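Local atomic coordinates of nitrite oxidoreductase subunit C (Kuenenia stuttgartiensis, PDB entry 7B04), a protein that probably carries electrons through a bound heme b, and also binds calcium, within the filament-forming nitrite oxidoreductase complex of an anammox bacterium. Residues V113-A118 / D132-M137; G76-L81 / V95-I100; G33-A38 / K83-F88. All coordinates share one frame; numbering follows the deposited sequence.

Interaction 1. Residues V113-A118 / D132-M137. With CA (calcium ion), chain B; HEM (protoporphyrin IX containing Fe), chain D.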
loop_
_atom_site.group_PDB
_atom_site.type_symbol
_atom_site.label_atom_id
_atom_site.label_comp_id
_atom_site.label_asym_id
_atom_site.label_seq_id
_atom_site.Cartn_x
_atom_site.Cartn_y
_atom_site.Cartn_z
ATOM N N VAL C 113 42.246 -14.252 -34.966
ATOM C CA VAL C 113 42.551 -12.908 -34.489
ATOM C C VAL C 113 42.972 -13.007 -33.026
ATOM O O VAL C 113 42.283 -13.639 -32.211
ATOM C CB VAL C 113 41.351 -11.961 -34.645
ATOM C CG1 VAL C 113 41.758 -10.543 -34.322
ATOM C CG2 VAL C 113 40.781 -12.061 -36.061
ATOM N N ILE C 114 44.091 -12.363 -32.690
ATOM C CA ILE C 114 44.659 -12.398 -31.348
ATOM C C ILE C 114 44.975 -10.980 -30.892
ATOM O O ILE C 114 45.640 -10.223 -31.609
ATOM C CB ILE C 114 45.938 -13.252 -31.304
ATOM C CG1 ILE C 114 45.613 -14.729 -31.501
ATOM C CG2 ILE C 114 46.685 -13.030 -30.008
ATOM C CD1 ILE C 114 46.839 -15.602 -31.655
ATOM N N TRP C 115 44.514 -10.633 -29.694
ATOM C CA TRP C 115 44.837 -9.360 -29.073
ATOM C C TRP C 115 44.944 -9.582 -27.573
ATOM O O TRP C 115 44.439 -10.572 -27.036
ATOM C CB TRP C 115 43.792 -8.287 -29.389
ATOM C CG TRP C 115 42.473 -8.507 -28.713
ATOM C CD1 TRP C 115 42.040 -7.934 -27.552
ATOM C CD2 TRP C 115 41.415 -9.365 -29.157
ATOM N NE1 TRP C 115 40.775 -8.378 -27.250
ATOM C CE2 TRP C 115 40.370 -9.258 -28.218
ATOM C CE3 TRP C 115 41.251 -10.211 -30.257
ATOM C CZ2 TRP C 115 39.175 -9.965 -28.348
ATOM C CZ3 TRP C 115 40.067 -10.912 -30.383
ATOM C CH2 TRP C 115 39.046 -10.787 -29.434
ATOM N N ASP C 116 45.602 -8.651 -26.897
ATOM C CA ASP C 116 45.841 -8.759 -25.464
ATOM C C ASP C 116 44.800 -7.976 -24.686
ATOM O O ASP C 116 44.561 -6.801 -24.953
ATOM C CB ASP C 116 47.226 -8.266 -25.074
ATOM C CG ASP C 116 48.316 -8.803 -25.976
ATOM O OD1 ASP C 116 48.535 -10.033 -25.946
ATOM O OD2 ASP C 116 48.978 -8.007 -26.682
ATOM N N ASP C 117 44.136 -8.640 -23.765
ATOM C CA ASP C 117 43.213 -7.939 -22.879
ATOM C C ASP C 117 43.148 -8.631 -21.526
ATOM O O ASP C 117 43.077 -9.854 -21.436
ATOM C CB ASP C 117 41.842 -7.663 -23.537
ATOM C CG ASP C 117 40.702 -7.420 -22.527
ATOM O OD1 ASP C 117 40.727 -6.346 -21.879
ATOM O OD2 ASP C 117 39.683 -8.207 -22.654
ATOM N N ALA C 118 43.294 -7.822 -20.480
ATOM C CA ALA C 118 43.487 -8.271 -19.108
ATOM C C ALA C 118 42.213 -8.744 -18.424
ATOM O O ALA C 118 42.296 -9.291 -17.319
ATOM C CB ALA C 118 44.103 -7.133 -18.287
ATOM N N ASP C 132 33.153 -8.422 -24.176
ATOM C CA ASP C 132 34.297 -8.336 -25.077
ATOM C C ASP C 132 33.912 -8.894 -26.434
ATOM O O ASP C 132 33.221 -9.908 -26.526
ATOM C CB ASP C 132 35.496 -9.089 -24.534
ATOM C CG ASP C 132 36.192 -8.337 -23.431
ATOM O OD1 ASP C 132 36.143 -8.814 -22.287
ATOM O OD2 ASP C 132 36.764 -7.261 -23.702
ATOM N N GLY C 133 34.341 -8.215 -27.487
ATOM C CA GLY C 133 33.978 -8.625 -28.828
ATOM C C GLY C 133 35.061 -8.306 -29.837
ATOM O O GLY C 133 35.962 -7.494 -29.594
ATOM N N ALA C 134 34.976 -8.991 -30.974
ATOM C CA ALA C 134 35.850 -8.749 -32.108
ATOM C C ALA C 134 35.047 -8.914 -33.387
ATOM O O ALA C 134 34.068 -9.666 -33.431
ATOM C CB ALA C 134 37.044 -9.700 -32.109
ATOM N N ALA C 135 35.458 -8.199 -34.430
ATOM C CA ALA C 135 34.715 -8.251 -35.677
ATOM C C ALA C 135 35.633 -8.038 -36.869
ATOM O O ALA C 135 36.614 -7.291 -36.800
ATOM C CB ALA C 135 33.589 -7.214 -35.711
ATOM N N LEU C 136 35.293 -8.709 -37.963
ATOM C CA LEU C 136 35.936 -8.526 -39.252
ATOM C C LEU C 136 34.885 -8.095 -40.262
ATOM O O LEU C 136 33.706 -8.438 -40.136
ATOM C CB LEU C 136 36.617 -9.811 -39.727
ATOM C CG LEU C 136 37.717 -10.362 -38.823
ATOM C CD1 LEU C 136 38.145 -11.742 -39.292
ATOM C CD2 LEU C 136 38.902 -9.411 -38.783
ATOM N N MET C 137 35.311 -7.328 -41.259
ATOM C CA MET C 137 34.382 -6.815 -42.251
ATOM C C MET C 137 35.031 -6.882 -43.620
ATOM O O MET C 137 36.244 -6.711 -43.766
ATOM C CB MET C 137 33.900 -5.396 -41.934
ATOM C CG MET C 137 34.841 -4.266 -42.237
ATOM S SD MET C 137 33.977 -2.729 -41.868
ATOM C CE MET C 137 35.007 -1.548 -42.715
HETATM CA CA CA B . 37.868 -7.614 -21.385
HETATM C CHA HEM D . 28.728 -0.626 -34.607
HETATM C CHB HEM D . 30.792 3.596 -35.895
HETATM C CHC HEM D . 34.364 1.028 -37.961
HETATM C CHD HEM D . 32.209 -3.215 -36.824
HETATM C C1A HEM D . 28.921 0.722 -34.852
HETATM C C2A HEM D . 27.940 1.770 -34.665
HETATM C C3A HEM D . 28.506 2.940 -35.009
HETATM C C4A HEM D . 29.862 2.676 -35.448
HETATM C CMA HEM D . 27.851 4.339 -34.967
HETATM C CAA HEM D . 26.513 1.532 -34.119
HETATM C CBA HEM D . 25.460 1.863 -35.167
HETATM C CGA HEM D . 25.148 0.630 -35.965
HETATM O O1A HEM D . 24.906 0.755 -37.193
HETATM O O2A HEM D . 25.159 -0.477 -35.368
HETATM C C1B HEM D . 31.985 3.281 -36.517
HETATM C C2B HEM D . 33.043 4.199 -36.887
HETATM C C3B HEM D . 34.033 3.490 -37.468
HETATM C C4B HEM D . 33.633 2.093 -37.466
HETATM C CMB HEM D . 32.953 5.722 -36.642
HETATM C CAB HEM D . 35.397 3.962 -38.038
HETATM C CBB HEM D . 35.914 5.185 -37.867
HETATM C C1C HEM D . 34.121 -0.324 -37.781
HETATM C C2C HEM D . 35.039 -1.400 -38.112
HETATM C C3C HEM D . 34.458 -2.562 -37.797
HETATM C C4C HEM D . 33.136 -2.282 -37.265
HETATM C CMC HEM D . 36.454 -1.229 -38.710
HETATM C CAC HEM D . 35.080 -3.965 -37.980
HETATM C CBC HEM D . 34.428 -4.938 -38.620
HETATM C C1D HEM D . 31.122 -2.879 -36.036
HETATM C C2D HEM D . 30.333 -3.778 -35.210
HETATM C C3D HEM D . 29.384 -3.066 -34.604
HETATM C C4D HEM D . 29.522 -1.681 -35.015
HETATM C CMD HEM D . 30.536 -5.299 -35.050
HETATM C CAD HEM D . 28.325 -3.637 -33.637
HETATM C CBD HEM D . 28.737 -3.408 -32.188
HETATM C CGD HEM D . 27.809 -4.166 -31.273
HETATM O O1D HEM D . 28.058 -4.177 -30.041
HETATM O O2D HEM D . 26.825 -4.773 -31.768
HETATM N NA HEM D . 30.070 1.316 -35.335
HETATM N NB HEM D . 32.383 2.014 -36.885
HETATM N NC HEM D . 32.963 -0.896 -37.268
HETATM N ND HEM D . 30.597 -1.599 -35.887
HETATM FE FE HEM D . 31.331 0.346 -36.493
#

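Interaction 2. Residues G76-L81 / V95-I100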
loop_
_atom_site.group_PDB
_atom_site.type_symbol
_atom_site.label_atom_id
_atom_site.label_comp_id
_atom_site.label_asym_id
_atom_site.label_seq_id
_atom_site.Cartn_x
_atom_site.Cartn_y
_atom_site.Cartn_z
ATOM N N GLY C 76 51.002 -14.222 -40.360
ATOM C CA GLY C 76 49.962 -13.253 -40.085
ATOM C C GLY C 76 50.408 -11.807 -40.089
ATOM O O GLY C 76 51.591 -11.507 -39.911
ATOM N N VAL C 77 49.457 -10.901 -40.303
ATOM C CA VAL C 77 49.713 -9.465 -40.319
ATOM C C VAL C 77 49.394 -8.897 -38.945
ATOM O O VAL C 77 48.436 -9.322 -38.287
ATOM C CB VAL C 77 48.873 -8.773 -41.412
ATOM C CG1 VAL C 77 49.091 -7.265 -41.401
ATOM C CG2 VAL C 77 49.202 -9.350 -42.777
ATOM N N GLN C 78 50.199 -7.931 -38.511
ATOM C CA GLN C 78 50.000 -7.246 -37.241
ATOM C C GLN C 78 49.237 -5.961 -37.532
ATOM O O GLN C 78 49.794 -5.014 -38.099
ATOM C CB GLN C 78 51.339 -6.955 -36.567
ATOM C CG GLN C 78 51.237 -6.477 -35.129
ATOM C CD GLN C 78 50.876 -7.592 -34.168
ATOM O OE1 GLN C 78 50.128 -7.385 -33.212
ATOM N NE2 GLN C 78 51.405 -8.784 -34.419
ATOM N N VAL C 79 47.971 -5.929 -37.146
ATOM C CA VAL C 79 47.109 -4.783 -37.400
ATOM C C VAL C 79 47.225 -3.801 -36.246
ATOM O O VAL C 79 47.313 -4.193 -35.076
ATOM C CB VAL C 79 45.652 -5.235 -37.615
ATOM C CG1 VAL C 79 44.771 -4.054 -37.996
ATOM C CG2 VAL C 79 45.594 -6.309 -38.692
ATOM N N LYS C 80 47.200 -2.515 -36.579
ATOM C CA LYS C 80 47.278 -1.435 -35.609
ATOM C C LYS C 80 45.873 -0.939 -35.301
ATOM O O LYS C 80 45.053 -0.766 -36.208
ATOM C CB LYS C 80 48.149 -0.293 -36.141
ATOM C CG LYS C 80 48.341 0.870 -35.182
ATOM C CD LYS C 80 47.494 2.066 -35.594
ATOM C CE LYS C 80 47.803 3.286 -34.744
ATOM N NZ LYS C 80 49.187 3.783 -34.971
ATOM N N LEU C 81 45.600 -0.710 -34.021
ATOM C CA LEU C 81 44.271 -0.345 -33.559
ATOM C C LEU C 81 44.305 1.009 -32.865
ATOM O O LEU C 81 45.305 1.388 -32.248
ATOM C CB LEU C 81 43.714 -1.400 -32.600
ATOM C CG LEU C 81 43.416 -2.765 -33.219
ATOM C CD1 LEU C 81 42.621 -3.629 -32.257
ATOM C CD2 LEU C 81 42.673 -2.600 -34.533
ATOM N N VAL C 95 42.846 -1.422 -26.539
ATOM C CA VAL C 95 43.648 -2.355 -27.320
ATOM C C VAL C 95 44.297 -1.593 -28.465
ATOM O O VAL C 95 43.644 -0.784 -29.133
ATOM C CB VAL C 95 42.788 -3.519 -27.855
ATOM C CG1 VAL C 95 43.624 -4.459 -28.711
ATOM C CG2 VAL C 95 42.132 -4.270 -26.706
ATOM N N ASN C 96 45.584 -1.856 -28.691
ATOM C CA ASN C 96 46.367 -1.116 -29.670
ATOM C C ASN C 96 46.761 -1.926 -30.894
ATOM O O ASN C 96 46.954 -1.345 -31.962
ATOM C CB ASN C 96 47.649 -0.575 -29.021
ATOM C CG ASN C 96 47.371 0.392 -27.887
ATOM O OD1 ASN C 96 46.506 1.261 -27.994
ATOM N ND2 ASN C 96 48.108 0.244 -26.791
ATOM N N SER C 97 46.892 -3.244 -30.769
ATOM C CA SER C 97 47.332 -4.084 -31.873
ATOM C C SER C 97 46.591 -5.413 -31.833
ATOM O O SER C 97 46.092 -5.839 -30.788
ATOM C CB SER C 97 48.849 -4.316 -31.838
ATOM O OG SER C 97 49.226 -5.075 -30.704
ATOM N N ALA C 98 46.521 -6.064 -32.992
ATOM C CA ALA C 98 45.938 -7.393 -33.085
ATOM C C ALA C 98 46.607 -8.165 -34.214
ATOM O O ALA C 98 46.818 -7.631 -35.305
ATOM C CB ALA C 98 44.423 -7.327 -33.313
ATOM N N GLU C 99 46.938 -9.424 -33.935
ATOM C CA GLU C 99 47.476 -10.345 -34.926
ATOM C C GLU C 99 46.337 -11.056 -35.650
ATOM O O GLU C 99 45.374 -11.502 -35.021
ATOM C CB GLU C 99 48.391 -11.366 -34.244
ATOM C CG GLU C 99 49.159 -12.287 -35.175
ATOM C CD GLU C 99 49.124 -13.733 -34.709
ATOM O OE1 GLU C 99 50.204 -14.343 -34.576
ATOM O OE2 GLU C 99 48.014 -14.260 -34.478
ATOM N N ILE C 100 46.442 -11.150 -36.976
ATOM C CA ILE C 100 45.434 -11.826 -37.788
ATOM C C ILE C 100 46.116 -12.807 -38.735
ATOM O O ILE C 100 47.041 -12.436 -39.465
ATOM C CB ILE C 100 44.547 -10.833 -38.568
ATOM C CG1 ILE C 100 43.485 -11.593 -39.367
ATOM C CG2 ILE C 100 45.374 -9.920 -39.464
ATOM C CD1 ILE C 100 42.349 -10.728 -39.861
HETATM O O HOH W 1 49.016 -8.263 -30.834
#

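Interaction 3. Residues G33-A38 / K83-F88. With HEM (protoporphyrin IX containing Fe), chain D.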
loop_
_atom_site.group_PDB
_atom_site.type_symbol
_atom_site.label_atom_id
_atom_site.label_comp_id
_atom_site.label_asym_id
_atom_site.label_seq_id
_atom_site.Cartn_x
_atom_site.Cartn_y
_atom_site.Cartn_z
ATOM N N GLY C 33 28.054 15.231 -35.338
ATOM C CA GLY C 33 28.702 14.126 -34.671
ATOM C C GLY C 33 29.753 13.349 -35.440
ATOM O O GLY C 33 30.161 12.300 -34.940
ATOM N N VAL C 34 30.189 13.765 -36.637
ATOM C CA VAL C 34 31.135 12.972 -37.429
ATOM C C VAL C 34 32.249 13.857 -37.985
ATOM O O VAL C 34 32.007 14.998 -38.392
ATOM C CB VAL C 34 30.416 12.201 -38.564
ATOM C CG1 VAL C 34 29.600 13.137 -39.429
ATOM C CG2 VAL C 34 31.415 11.398 -39.399
ATOM N N LYS C 35 33.476 13.328 -37.983
ATOM C CA LYS C 35 34.634 13.954 -38.610
ATOM C C LYS C 35 34.656 13.643 -40.102
ATOM O O LYS C 35 34.145 12.612 -40.545
ATOM C CB LYS C 35 35.926 13.447 -37.974
ATOM C CG LYS C 35 36.379 14.214 -36.749
ATOM C CD LYS C 35 37.409 13.417 -35.967
ATOM C CE LYS C 35 38.665 13.172 -36.789
ATOM N NZ LYS C 35 39.702 12.432 -36.016
ATOM N N GLY C 36 35.259 14.541 -40.876
ATOM C CA GLY C 36 35.437 14.273 -42.291
ATOM C C GLY C 36 36.332 13.071 -42.524
ATOM O O GLY C 36 37.240 12.780 -41.740
ATOM N N VAL C 37 36.069 12.355 -43.614
ATOM C CA VAL C 37 36.830 11.149 -43.935
ATOM C C VAL C 37 38.206 11.571 -44.443
ATOM O O VAL C 37 38.332 12.129 -45.536
ATOM C CB VAL C 37 36.100 10.276 -44.958
ATOM C CG1 VAL C 37 36.908 9.027 -45.262
ATOM C CG2 VAL C 37 34.717 9.903 -44.436
ATOM N N ALA C 38 39.242 11.265 -43.665
ATOM C CA ALA C 38 40.607 11.642 -44.004
ATOM C C ALA C 38 41.180 10.703 -45.064
ATOM O O ALA C 38 40.736 9.564 -45.223
ATOM C CB ALA C 38 41.488 11.637 -42.755
ATOM N N LYS C 83 41.622 4.296 -30.992
ATOM C CA LYS C 83 40.337 4.737 -30.474
ATOM C C LYS C 83 39.478 5.249 -31.622
ATOM O O LYS C 83 39.980 5.833 -32.586
ATOM C CB LYS C 83 40.549 5.844 -29.438
ATOM C CG LYS C 83 39.331 6.709 -29.140
ATOM C CD LYS C 83 39.711 7.893 -28.260
ATOM C CE LYS C 83 38.816 7.989 -27.035
ATOM N NZ LYS C 83 39.229 7.022 -25.977
ATOM N N GLN C 84 38.172 5.017 -31.541
ATOM C CA GLN C 84 37.301 5.570 -32.568
ATOM C C GLN C 84 36.988 6.997 -32.142
ATOM O O GLN C 84 36.190 7.229 -31.231
ATOM C CB GLN C 84 36.040 4.732 -32.734
ATOM C CG GLN C 84 35.159 5.162 -33.898
ATOM C CD GLN C 84 34.251 6.330 -33.550
ATOM O OE1 GLN C 84 34.264 7.362 -34.221
ATOM N NE2 GLN C 84 33.458 6.171 -32.498
ATOM N N ASP C 85 37.616 7.958 -32.811
ATOM C CA ASP C 85 37.401 9.372 -32.550
ATOM C C ASP C 85 36.577 10.049 -33.631
ATOM O O ASP C 85 36.245 11.231 -33.488
ATOM C CB ASP C 85 38.739 10.110 -32.362
ATOM C CG ASP C 85 39.764 9.758 -33.420
ATOM O OD1 ASP C 85 39.491 8.868 -34.249
ATOM O OD2 ASP C 85 40.855 10.370 -33.414
ATOM N N LYS C 86 36.260 9.340 -34.712
ATOM C CA LYS C 86 35.806 9.983 -35.936
ATOM C C LYS C 86 34.340 10.393 -35.864
ATOM O O LYS C 86 33.941 11.345 -36.544
ATOM C CB LYS C 86 36.027 9.058 -37.132
ATOM C CG LYS C 86 37.468 8.985 -37.625
ATOM C CD LYS C 86 38.249 7.878 -36.939
ATOM C CE LYS C 86 39.652 7.763 -37.513
ATOM N NZ LYS C 86 40.453 8.993 -37.268
ATOM N N ALA C 87 33.522 9.710 -35.059
ATOM C CA ALA C 87 32.102 10.041 -34.973
ATOM C C ALA C 87 31.567 9.817 -33.562
ATOM O O ALA C 87 32.127 9.035 -32.789
ATOM C CB ALA C 87 31.282 9.214 -35.963
ATOM N N PHE C 88 30.441 10.466 -33.257
ATOM C CA PHE C 88 29.817 10.278 -31.958
ATOM C C PHE C 88 29.129 8.915 -31.951
ATOM O O PHE C 88 28.398 8.590 -32.884
ATOM C CB PHE C 88 28.743 11.346 -31.683
ATOM C CG PHE C 88 29.238 12.766 -31.457
ATOM C CD1 PHE C 88 30.554 13.167 -31.649
ATOM C CD2 PHE C 88 28.314 13.720 -31.053
ATOM C CE1 PHE C 88 30.921 14.505 -31.417
ATOM C CE2 PHE C 88 28.679 15.045 -30.824
ATOM C CZ PHE C 88 29.986 15.430 -31.008
HETATM C CHA HEM D . 28.728 -0.626 -34.607
HETATM C CHB HEM D . 30.792 3.596 -35.895
HETATM C CHC HEM D . 34.364 1.028 -37.961
HETATM C CHD HEM D . 32.209 -3.215 -36.824
HETATM C C1A HEM D . 28.921 0.722 -34.852
HETATM C C2A HEM D . 27.940 1.770 -34.665
HETATM C C3A HEM D . 28.506 2.940 -35.009
HETATM C C4A HEM D . 29.862 2.676 -35.448
HETATM C CMA HEM D . 27.851 4.339 -34.967
HETATM C CAA HEM D . 26.513 1.532 -34.119
HETATM C CBA HEM D . 25.460 1.863 -35.167
HETATM C CGA HEM D . 25.148 0.630 -35.965
HETATM O O1A HEM D . 24.906 0.755 -37.193
HETATM O O2A HEM D . 25.159 -0.477 -35.368
HETATM C C1B HEM D . 31.985 3.281 -36.517
HETATM C C2B HEM D . 33.043 4.199 -36.887
HETATM C C3B HEM D . 34.033 3.490 -37.468
HETATM C C4B HEM D . 33.633 2.093 -37.466
HETATM C CMB HEM D . 32.953 5.722 -36.642
HETATM C CAB HEM D . 35.397 3.962 -38.038
HETATM C CBB HEM D . 35.914 5.185 -37.867
HETATM C C1C HEM D . 34.121 -0.324 -37.781
HETATM C C2C HEM D . 35.039 -1.400 -38.112
HETATM C C3C HEM D . 34.458 -2.562 -37.797
HETATM C C4C HEM D . 33.136 -2.282 -37.265
HETATM C CMC HEM D . 36.454 -1.229 -38.710
HETATM C CAC HEM D . 35.080 -3.965 -37.980
HETATM C CBC HEM D . 34.428 -4.938 -38.620
HETATM C C1D HEM D . 31.122 -2.879 -36.036
HETATM C C2D HEM D . 30.333 -3.778 -35.210
HETATM C C3D HEM D . 29.384 -3.066 -34.604
HETATM C C4D HEM D . 29.522 -1.681 -35.015
HETATM C CMD HEM D . 30.536 -5.299 -35.050
HETATM C CAD HEM D . 28.325 -3.637 -33.637
HETATM C CBD HEM D . 28.737 -3.408 -32.188
HETATM C CGD HEM D . 27.809 -4.166 -31.273
HETATM O O1D HEM D . 28.058 -4.177 -30.041
HETATM O O2D HEM D . 26.825 -4.773 -31.768
HETATM N NA HEM D . 30.070 1.316 -35.335
HETATM N NB HEM D . 32.383 2.014 -36.885
HETATM N NC HEM D . 32.963 -0.896 -37.268
HETATM N ND HEM D . 30.597 -1.599 -35.887
HETATM FE FE HEM D . 31.331 0.346 -36.493
#

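Interaction 1. Residues V113-A118 / D132-M137
The strands bearing Val113 and Trp115 and, across from them, Ala134 and Leu136 run at 140° to each other with axes 9.4 Å apart, so they face one another through side chains rather than pair as sheet neighbours. Trp115 fills the middle: its first torsion sets CG between the backbone N and the carbonyl carbon (chi1 71°), and the far end of the six-membered ring meets the methyl of Ala134 obliquely, CH2 to CB 3.5 Å. Val113 CG2 and Leu136 CD1 reach toward each other tip to tip at 4.2 Å. Where the strands give way to loop, Asp117 and Asp132 come from opposite directions onto one calcium ion. Asp117 binds calcium through OD2 alone, at 2.3 Å, whereas Asp132 chelates it with OD1 at 2.3 Å and OD2 at 2.6 Å; the two carboxylate planes are turned 59° apart. Thr119 O and the side chains of Asn121 and Asn295 also bind the ion, and Gly296 N donates to Asp132 OD2. Further along the second strand, Ala135 and Met137 line the heme pocket. The two acidic groups would probably repel each other without calcium, so the ion is likely to clamp the strand ends beside the apolar layer.

Interaction 2. Residues G76-L81 / V95-I100
Gln78 and Glu99 sit opposite each other as a non-hydrogen-bonded antiparallel pair, yet their side chains cross at about a right angle, with the amide plane 49° from the carboxylate plane. Gln78 bends at its second torsion (chi2 74°), which folds the amide over the neighbouring strand: NE2 comes to 4.0 Å from Glu99 CB, while OE1 turns toward Ser97. A water joins these two, donating to Gln78 OE1 at 2.8 Å and hydrogen-bonded to Ser97 OG, which makes a polar bridge on the face shared with Lys80.

The opposite face is apolar. Val79 and Ile100 approach at a slant, CG2 to CG2 3.7 Å, and the same Ile100 methyl lies near Val77 CB. Further along, Leu81 and Val95 lie side by side and point the same way, with CD1 of Leu81 3.8 Å from CG1 of Val95; that leucine methyl also reaches Ala98 CB.

Paired backbone bonds hold the two strands in register. Val77 and Ile100 exchange N-H and C=O groups, as do Val79 and Ala98, with Val79 N to Ala98 O at 2.8 Å. Beyond the strand end, Leu81 N donates to Asn96 O and carries the pairing one step further.

Strand 97-104 is also paired with strand 108-116, through a backbone hydrogen bond between Glu99 and Ile114. The apolar side chains pack against further strands: Val79, Ala98 and Ile100 all touch Met291 of strand 286-294, Val79 and Leu81 touch Ser308 of strand 306-316, and Val95 rests on Trp115. Strand 77-80 pairs antiparallel alongside 97-104, which also pairs with 49-53, and its valines face the interior of what is consistent with a DOMON-type, ethylbenzene dehydrogenase-like heme-binding domain.

Interaction 3. Residues G33-A38 / K83-F88
Phe88 lays one face of its ring on Gly33, whose CA stands 3.5 Å above the plane and over its centre, a CH-pi contact. The same two residues are joined through the main chain, Phe88 N donating to Gly33 O. A second backbone bond, Lys35 N to Lys86 O, flanks Val34 and Ala87, whose CB atoms lie 4.1 Å apart. Lys35 then extends across Lys86, its chain bending at the third torsion (chi3 63°) to make a salt bridge from NZ to Asp85 OD2 at 3.5 Å. Lys86 NZ makes a salt bridge to Asp85 OD1 at 3.2 Å, on the syn side but 30° out of the carboxylate plane, and one carboxylate thus serves two ammonium groups.

Gln84, Lys86 and Ala87 of the same loop border the heme. Gln84 lies beside the heme methyl CMB, its CD 3.4 Å away, while OE1 accepts Ala87 N at 2.6 Å and NE2 donates to Pro89 O and Gly303 O. With an alanine here, the Ala87 N-H would probably lose its acceptor, the carbonyls of Pro89 and Gly303 would lose a donor, and a gap would be likely to open beside the heme methyl.

Phe88 also meets Trp128 of the subunit B chain edge-to-face. Asp85 probably offsets the closeness of the two lysines, so the N-terminal segment is fastened by charge as well as backbone bonds to a loop lining the heme pocket.

From the N terminus, the chain order is 33-38, 76-81, 83-88, 95-100, 113-118 and 132-137. Interaction 3 closes a long excursion of helices and strands when 83-88 returns to the N-terminal 33-38. That loop, 83-88, lies inside the connection whose two ends interaction 2 joins, so interactions 2 and 3 cross. Interaction 1 follows in series and closes the connection that contributes Thr119 and Asn121 to the calcium site. Interactions 1 and 2 touch directly, since strands 97-104 and 108-116 are sheet neighbours. Interactions 1 and 3 lie about 21 Å apart between centres, yet both border the heme, interaction 3 through 83-88, which in turn holds the N-terminal segment.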